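Local coordinates for protein peptide chain release factor subunit 1 (Aeropyrum pernix, PDB 3AGK) that probably directs the end of protein synthesis by responding to the stop codons UAA, UAG and UGA, working with a GTP-binding partner subunit, at residues M49-Q54 and F120-D125; D60-K65 and Q69-A74. One frame throughout, in Å; residues are numbered along the deposited sequence.

Interaction 1 of 2, residues M49-Q54 and F120-D125; sequences MTLLRQ and FYYRTD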
loop_
_atom_site.group_PDB
_atom_site.type_symbol
_atom_site.label_atom_id
_atom_site.label_comp_id
_atom_site.label_asym_id
_atom_site.label_seq_id
_atom_site.Cartn_x
_atom_site.Cartn_y
_atom_site.Cartn_z
ATOM N N MET A 49 31.120 -9.488 5.435
ATOM C CA MET A 49 32.281 -9.263 4.584
ATOM C C MET A 49 32.732 -10.546 3.862
ATOM O O MET A 49 32.986 -10.539 2.657
ATOM C CB MET A 49 33.407 -8.699 5.458
ATOM C CG MET A 49 34.270 -7.636 4.813
ATOM S SD MET A 49 33.404 -6.263 4.017
ATOM C CE MET A 49 34.610 -5.977 2.730
ATOM N N THR A 50 32.828 -11.645 4.611
ATOM C CA THR A 50 33.117 -12.965 4.047
ATOM C C THR A 50 32.051 -13.390 3.028
ATOM O O THR A 50 32.378 -13.860 1.935
ATOM C CB THR A 50 33.233 -14.030 5.154
ATOM O OG1 THR A 50 34.357 -13.728 5.979
ATOM C CG2 THR A 50 33.416 -15.437 4.548
ATOM N N LEU A 51 30.782 -13.199 3.374
ATOM C CA LEU A 51 29.691 -13.512 2.453
ATOM C C LEU A 51 29.768 -12.696 1.144
ATOM O O LEU A 51 29.637 -13.243 0.062
ATOM C CB LEU A 51 28.337 -13.317 3.145
ATOM C CG LEU A 51 27.089 -13.669 2.320
ATOM C CD1 LEU A 51 25.920 -14.059 3.222
ATOM C CD2 LEU A 51 26.697 -12.511 1.407
ATOM N N LEU A 52 29.979 -11.389 1.240
ATOM C CA LEU A 52 30.108 -10.568 0.042
ATOM C C LEU A 52 31.320 -10.993 -0.781
ATOM O O LEU A 52 31.276 -10.983 -2.008
ATOM C CB LEU A 52 30.231 -9.081 0.407
ATOM C CG LEU A 52 28.995 -8.421 1.007
ATOM C CD1 LEU A 52 29.265 -6.962 1.301
ATOM C CD2 LEU A 52 27.788 -8.583 0.079
ATOM N N ARG A 53 32.406 -11.351 -0.097
ATOM C CA ARG A 53 33.627 -11.776 -0.773
ATOM C C ARG A 53 33.385 -13.076 -1.559
ATOM O O ARG A 53 33.903 -13.241 -2.661
ATOM C CB ARG A 53 34.765 -11.957 0.239
ATOM C CG ARG A 53 35.591 -10.690 0.450
ATOM C CD ARG A 53 36.544 -10.794 1.621
ATOM N NE ARG A 53 37.199 -9.504 1.822
ATOM C CZ ARG A 53 37.922 -9.180 2.886
ATOM N NH1 ARG A 53 38.089 -10.053 3.868
ATOM N NH2 ARG A 53 38.481 -7.976 2.968
ATOM N N GLN A 54 32.597 -13.982 -0.976
ATOM C CA GLN A 54 32.186 -15.222 -1.650
ATOM C C GLN A 54 31.345 -14.911 -2.876
ATOM O O GLN A 54 31.606 -15.405 -3.979
ATOM C CB GLN A 54 31.347 -16.092 -0.727
ATOM C CG GLN A 54 32.041 -16.532 0.537
ATOM C CD GLN A 54 31.249 -17.596 1.262
ATOM O OE1 GLN A 54 31.515 -17.910 2.422
ATOM N NE2 GLN A 54 30.265 -18.168 0.571
ATOM N N PHE A 120 18.763 -11.286 8.216
ATOM C CA PHE A 120 19.758 -10.949 7.207
ATOM C C PHE A 120 19.187 -11.245 5.837
ATOM O O PHE A 120 18.463 -12.217 5.661
ATOM C CB PHE A 120 21.044 -11.740 7.416
ATOM C CG PHE A 120 22.064 -11.520 6.341
ATOM C CD1 PHE A 120 22.869 -10.400 6.353
ATOM C CD2 PHE A 120 22.224 -12.442 5.318
ATOM C CE1 PHE A 120 23.820 -10.190 5.365
ATOM C CE2 PHE A 120 23.171 -12.245 4.329
ATOM C CZ PHE A 120 23.970 -11.121 4.351
ATOM N N TYR A 121 19.495 -10.405 4.865
ATOM C CA TYR A 121 18.986 -10.635 3.529
ATOM C C TYR A 121 19.988 -10.054 2.552
ATOM O O TYR A 121 20.512 -8.960 2.766
ATOM C CB TYR A 121 17.621 -9.968 3.377
ATOM C CG TYR A 121 16.885 -10.285 2.095
ATOM C CD1 TYR A 121 16.037 -11.386 2.013
ATOM C CD2 TYR A 121 17.011 -9.476 0.975
ATOM C CE1 TYR A 121 15.347 -11.681 0.842
ATOM C CE2 TYR A 121 16.322 -9.758 -0.199
ATOM C CZ TYR A 121 15.494 -10.865 -0.257
ATOM O OH TYR A 121 14.807 -11.149 -1.410
ATOM N N TYR A 122 20.282 -10.806 1.501
ATOM C CA TYR A 122 21.161 -10.333 0.446
ATOM C C TYR A 122 20.528 -10.688 -0.875
ATOM O O TYR A 122 20.064 -11.813 -1.062
ATOM C CB TYR A 122 22.537 -10.989 0.534
ATOM C CG TYR A 122 23.327 -10.869 -0.761
ATOM C CD1 TYR A 122 24.056 -9.731 -1.042
ATOM C CD2 TYR A 122 23.315 -11.885 -1.715
ATOM C CE1 TYR A 122 24.767 -9.601 -2.220
ATOM C CE2 TYR A 122 24.029 -11.765 -2.903
ATOM C CZ TYR A 122 24.754 -10.614 -3.141
ATOM O OH TYR A 122 25.469 -10.453 -4.300
ATOM N N ARG A 123 20.510 -9.757 -1.814
ATOM C CA ARG A 123 19.942 -10.113 -3.103
ATOM C C ARG A 123 20.406 -9.239 -4.258
ATOM O O ARG A 123 20.738 -8.068 -4.079
ATOM C CB ARG A 123 18.419 -10.131 -3.013
ATOM C CG ARG A 123 17.743 -10.749 -4.199
ATOM C CD ARG A 123 16.418 -11.318 -3.768
ATOM N NE ARG A 123 16.101 -12.532 -4.501
ATOM C CZ ARG A 123 15.136 -12.621 -5.407
ATOM N NH1 ARG A 123 14.380 -11.565 -5.667
ATOM N NH2 ARG A 123 14.920 -13.767 -6.037
ATOM N N THR A 124 20.453 -9.834 -5.443
ATOM C CA THR A 124 20.663 -9.066 -6.659
ATOM C C THR A 124 19.451 -9.258 -7.545
ATOM O O THR A 124 19.052 -10.380 -7.825
ATOM C CB THR A 124 21.947 -9.465 -7.390
ATOM O OG1 THR A 124 21.973 -10.884 -7.592
ATOM C CG2 THR A 124 23.146 -9.049 -6.579
ATOM N N ASP A 125 18.845 -8.159 -7.966
ATOM C CA ASP A 125 17.622 -8.252 -8.741
ATOM C C ASP A 125 17.550 -7.131 -9.755
ATOM O O ASP A 125 18.481 -6.328 -9.864
ATOM C CB ASP A 125 16.398 -8.229 -7.826
ATOM C CG ASP A 125 15.290 -9.141 -8.321
ATOM O OD1 ASP A 125 14.832 -9.997 -7.540
ATOM O OD2 ASP A 125 14.882 -9.009 -9.493
#
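Leu51 sends its CG opposite its backbone N (chi1 -177°), and Phe120 and Tyr122 start out from their own backbones in the same way. The leucine fork is thereby aimed at two rings reaching toward it from the other segment. The contact packs helix 45-58 against one face of the four-stranded antiparallel sheet in the eRF1 N-terminal domain, family domain 1, at its outermost strand 121-125. Phe120 just before the strand and Tyr122 within it are two residues apart, and both face the helix; Tyr121, between them, points the other way and meets Phe132 edge to face.

Leu51 divides its two methyl groups between the rings. The Leu51 and Phe120 side chains reach for each other from opposite directions, and CD1 of Leu51 lies oblique to the ring, 3.5 Å from CE2 and 3.7 Å from CZ of Phe120. CD2 reaches Tyr122 less closely, 4.3 Å from its CG, again at a slant. A branched, purely apolar side chain suits this place because its two methyl groups can each meet a different ring. No hydrogen bond crosses between the segments, so their match rests on shape and on the exclusion of water.

Leu52 is the buried partner. It leaves the helix alongside the strand, yet its methyl CD2 reaches the tyrosine, and it also packs on Met79 and Leu82 of helix 65-82. Tyr122 touches Leu75 of that helix as well as Glu55 of helix 45-58, so it contacts both helices. A tyrosine fits here, its broad ring giving apolar surface to the leucines. Leu52 CD2 sits 3.9 Å from CE1 and 4.1 Å from CD1 of Tyr122, obliquely to the ring.

Interaction 2 of 2, residues D60-K65 and Q69-A74; sequences DNIKLK and QAVKRA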
loop_
_atom_site.group_PDB
_atom_site.type_symbol
_atom_site.label_atom_id
_atom_site.label_comp_id
_atom_site.label_asym_id
_atom_site.label_seq_id
_atom_site.Cartn_x
_atom_site.Cartn_y
_atom_site.Cartn_z
ATOM N N ASP A 60 32.022 -14.776 -11.378
ATOM C CA ASP A 60 32.654 -15.298 -12.592
ATOM C C ASP A 60 31.725 -16.272 -13.306
ATOM O O ASP A 60 31.864 -16.520 -14.499
ATOM C CB ASP A 60 33.997 -15.959 -12.276
ATOM C CG ASP A 60 35.087 -14.946 -11.990
ATOM O OD1 ASP A 60 34.749 -13.779 -11.700
ATOM O OD2 ASP A 60 36.278 -15.315 -12.061
ATOM N N ASN A 61 30.769 -16.808 -12.558
ATOM C CA ASN A 61 29.759 -17.708 -13.094
ATOM C C ASN A 61 28.765 -16.975 -13.995
ATOM O O ASN A 61 27.921 -17.597 -14.641
ATOM C CB ASN A 61 29.008 -18.408 -11.953
ATOM C CG ASN A 61 29.931 -19.208 -11.032
ATOM O OD1 ASN A 61 29.499 -19.730 -10.000
ATOM N ND2 ASN A 61 31.204 -19.309 -11.408
ATOM N N ILE A 62 28.855 -15.650 -14.033
ATOM C CA ILE A 62 27.951 -14.866 -14.866
ATOM C C ILE A 62 28.502 -14.714 -16.275
ATOM O O ILE A 62 29.210 -13.753 -16.583
ATOM C CB ILE A 62 27.665 -13.477 -14.273
ATOM C CG1 ILE A 62 26.894 -13.612 -12.961
ATOM C CG2 ILE A 62 26.873 -12.637 -15.256
ATOM C CD1 ILE A 62 26.825 -12.333 -12.154
ATOM N N LYS A 63 28.182 -15.688 -17.121
ATOM C CA LYS A 63 28.451 -15.582 -18.544
ATOM C C LYS A 63 27.687 -14.353 -19.007
ATOM O O LYS A 63 26.463 -14.335 -18.924
ATOM C CB LYS A 63 27.930 -16.828 -19.255
ATOM C CG LYS A 63 27.970 -18.095 -18.392
ATOM C CD LYS A 63 27.289 -19.278 -19.082
ATOM C CE LYS A 63 27.217 -20.502 -18.172
ATOM N NZ LYS A 63 26.535 -21.656 -18.830
ATOM N N LEU A 64 28.407 -13.325 -19.456
ATOM C CA LEU A 64 27.816 -12.026 -19.806
ATOM C C LEU A 64 28.641 -10.868 -19.226
ATOM O O LEU A 64 28.472 -10.497 -18.061
ATOM C CB LEU A 64 26.370 -11.926 -19.304
ATOM C CG LEU A 64 25.338 -11.057 -20.031
ATOM C CD1 LEU A 64 25.781 -9.603 -20.117
ATOM C CD2 LEU A 64 25.043 -11.623 -21.406
ATOM N N LYS A 65 29.522 -10.302 -20.049
ATOM C CA LYS A 65 30.404 -9.200 -19.649
ATOM C C LYS A 65 29.728 -8.126 -18.796
ATOM O O LYS A 65 30.037 -7.992 -17.616
ATOM C CB LYS A 65 31.062 -8.546 -20.876
ATOM C CG LYS A 65 30.073 -8.038 -21.944
ATOM C CD LYS A 65 30.681 -6.937 -22.819
ATOM C CE LYS A 65 31.817 -7.448 -23.710
ATOM N NZ LYS A 65 31.342 -8.238 -24.883
ATOM N N GLN A 69 30.240 -7.601 -14.695
ATOM C CA GLN A 69 30.904 -6.393 -14.212
ATOM C C GLN A 69 30.019 -5.625 -13.242
ATOM O O GLN A 69 30.474 -5.153 -12.197
ATOM C CB GLN A 69 31.256 -5.463 -15.381
ATOM C CG GLN A 69 32.562 -5.774 -16.097
ATOM C CD GLN A 69 32.958 -4.680 -17.086
ATOM O OE1 GLN A 69 34.016 -4.057 -16.954
ATOM N NE2 GLN A 69 32.106 -4.440 -18.080
ATOM N N ALA A 70 28.753 -5.490 -13.619
ATOM C CA ALA A 70 27.796 -4.686 -12.878
ATOM C C ALA A 70 27.725 -5.131 -11.424
ATOM O O ALA A 70 27.739 -4.315 -10.497
ATOM C CB ALA A 70 26.435 -4.804 -13.520
ATOM N N VAL A 71 27.641 -6.441 -11.237
ATOM C CA VAL A 71 27.495 -7.002 -9.912
ATOM C C VAL A 71 28.778 -6.804 -9.113
ATOM O O VAL A 71 28.734 -6.405 -7.954
ATOM C CB VAL A 71 27.083 -8.494 -9.988
ATOM C CG1 VAL A 71 27.082 -9.139 -8.607
ATOM C CG2 VAL A 71 25.708 -8.619 -10.639
ATOM N N LYS A 72 29.920 -7.063 -9.736
ATOM C CA LYS A 72 31.197 -6.862 -9.065
ATOM C C LYS A 72 31.303 -5.435 -8.540
ATOM O O LYS A 72 31.681 -5.213 -7.392
ATOM C CB LYS A 72 32.367 -7.166 -10.002
ATOM C CG LYS A 72 32.567 -8.638 -10.303
ATOM C CD LYS A 72 33.731 -8.860 -11.270
ATOM C CE LYS A 72 33.934 -10.340 -11.562
ATOM N NZ LYS A 72 35.059 -10.591 -12.504
ATOM N N ARG A 73 30.952 -4.471 -9.384
ATOM C CA ARG A 73 31.029 -3.071 -9.002
ATOM C C ARG A 73 30.163 -2.731 -7.784
ATOM O O ARG A 73 30.600 -2.010 -6.884
ATOM C CB ARG A 73 30.633 -2.172 -10.164
ATOM C CG ARG A 73 30.729 -0.699 -9.815
ATOM C CD ARG A 73 29.880 0.123 -10.748
ATOM N NE ARG A 73 30.301 1.516 -10.800
ATOM C CZ ARG A 73 29.714 2.432 -11.565
ATOM N NH1 ARG A 73 28.670 2.092 -12.322
ATOM N NH2 ARG A 73 30.161 3.684 -11.564
ATOM N N ALA A 74 28.932 -3.232 -7.771
ATOM C CA ALA A 74 28.018 -2.989 -6.655
ATOM C C ALA A 74 28.508 -3.687 -5.388
ATOM O O ALA A 74 28.470 -3.111 -4.308
ATOM C CB ALA A 74 26.620 -3.457 -7.003
#
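Asp60 and Lys72 meet with their side chains crossing at about a right angle. The lysine leaves helix 65-82 fully extended beyond CG, its last three torsions all close to 180°, and this full length is what brings its amino group to the carboxylate. The result is a salt bridge of 3.3 Å between Lys72 NZ and Asp60 OD1, weak as a hydrogen bond. Lys72 CE is almost as near, 3.5 Å from OD1 of Asp60. A long cation suits this place near the surface, since it can span from helix to loop.

Deeper in, the side chains of Ile62 and Val71 slant across each other, with Ile62 CD1 4.2 Å from Val71 CG2; both are beta-branched and apolar, and Val71 is buried. An inverse gamma turn is centred on Ile62, closed by a weak bond from Lys63 N to Asn61 O. The sequence from Asn61 to Leu64 reads NIKL, and it probably corresponds to the NIKS motif that eRF1 proteins carry in this interhelical loop and use in stop-codon recognition.

Where the loop becomes helix, Leu64 occupies the N-cap position and Lys65 is the first residue of the helix. Gln69 N donates to Lys65 O at 3.0 Å, nearly straight at 172°, an ordinary i to i+4 helical bond, and Gln69 CB and CG lie beside the same oxygen, CB at 3.6 Å from Lys65 O.

Overall arrangement
Both contacts belong to family domain 1, about 14 Å apart between their centres; their nearest atoms are about 4 Å apart without touching. Along the chain, interaction 2 falls between the two segments of interaction 1: helix 45-58 leads through the segment 60-65 into helix 65-82, and strand 121-125 follows much later. Interaction 1 joins the first helix of this hairpin to the antiparallel sheet, with Tyr122 also reaching the second, whereas interaction 2 ties the turn at the hairpin's end to its second helix. The probable codon-reading loop is thus carried at the surface by helices that pack on the sheet.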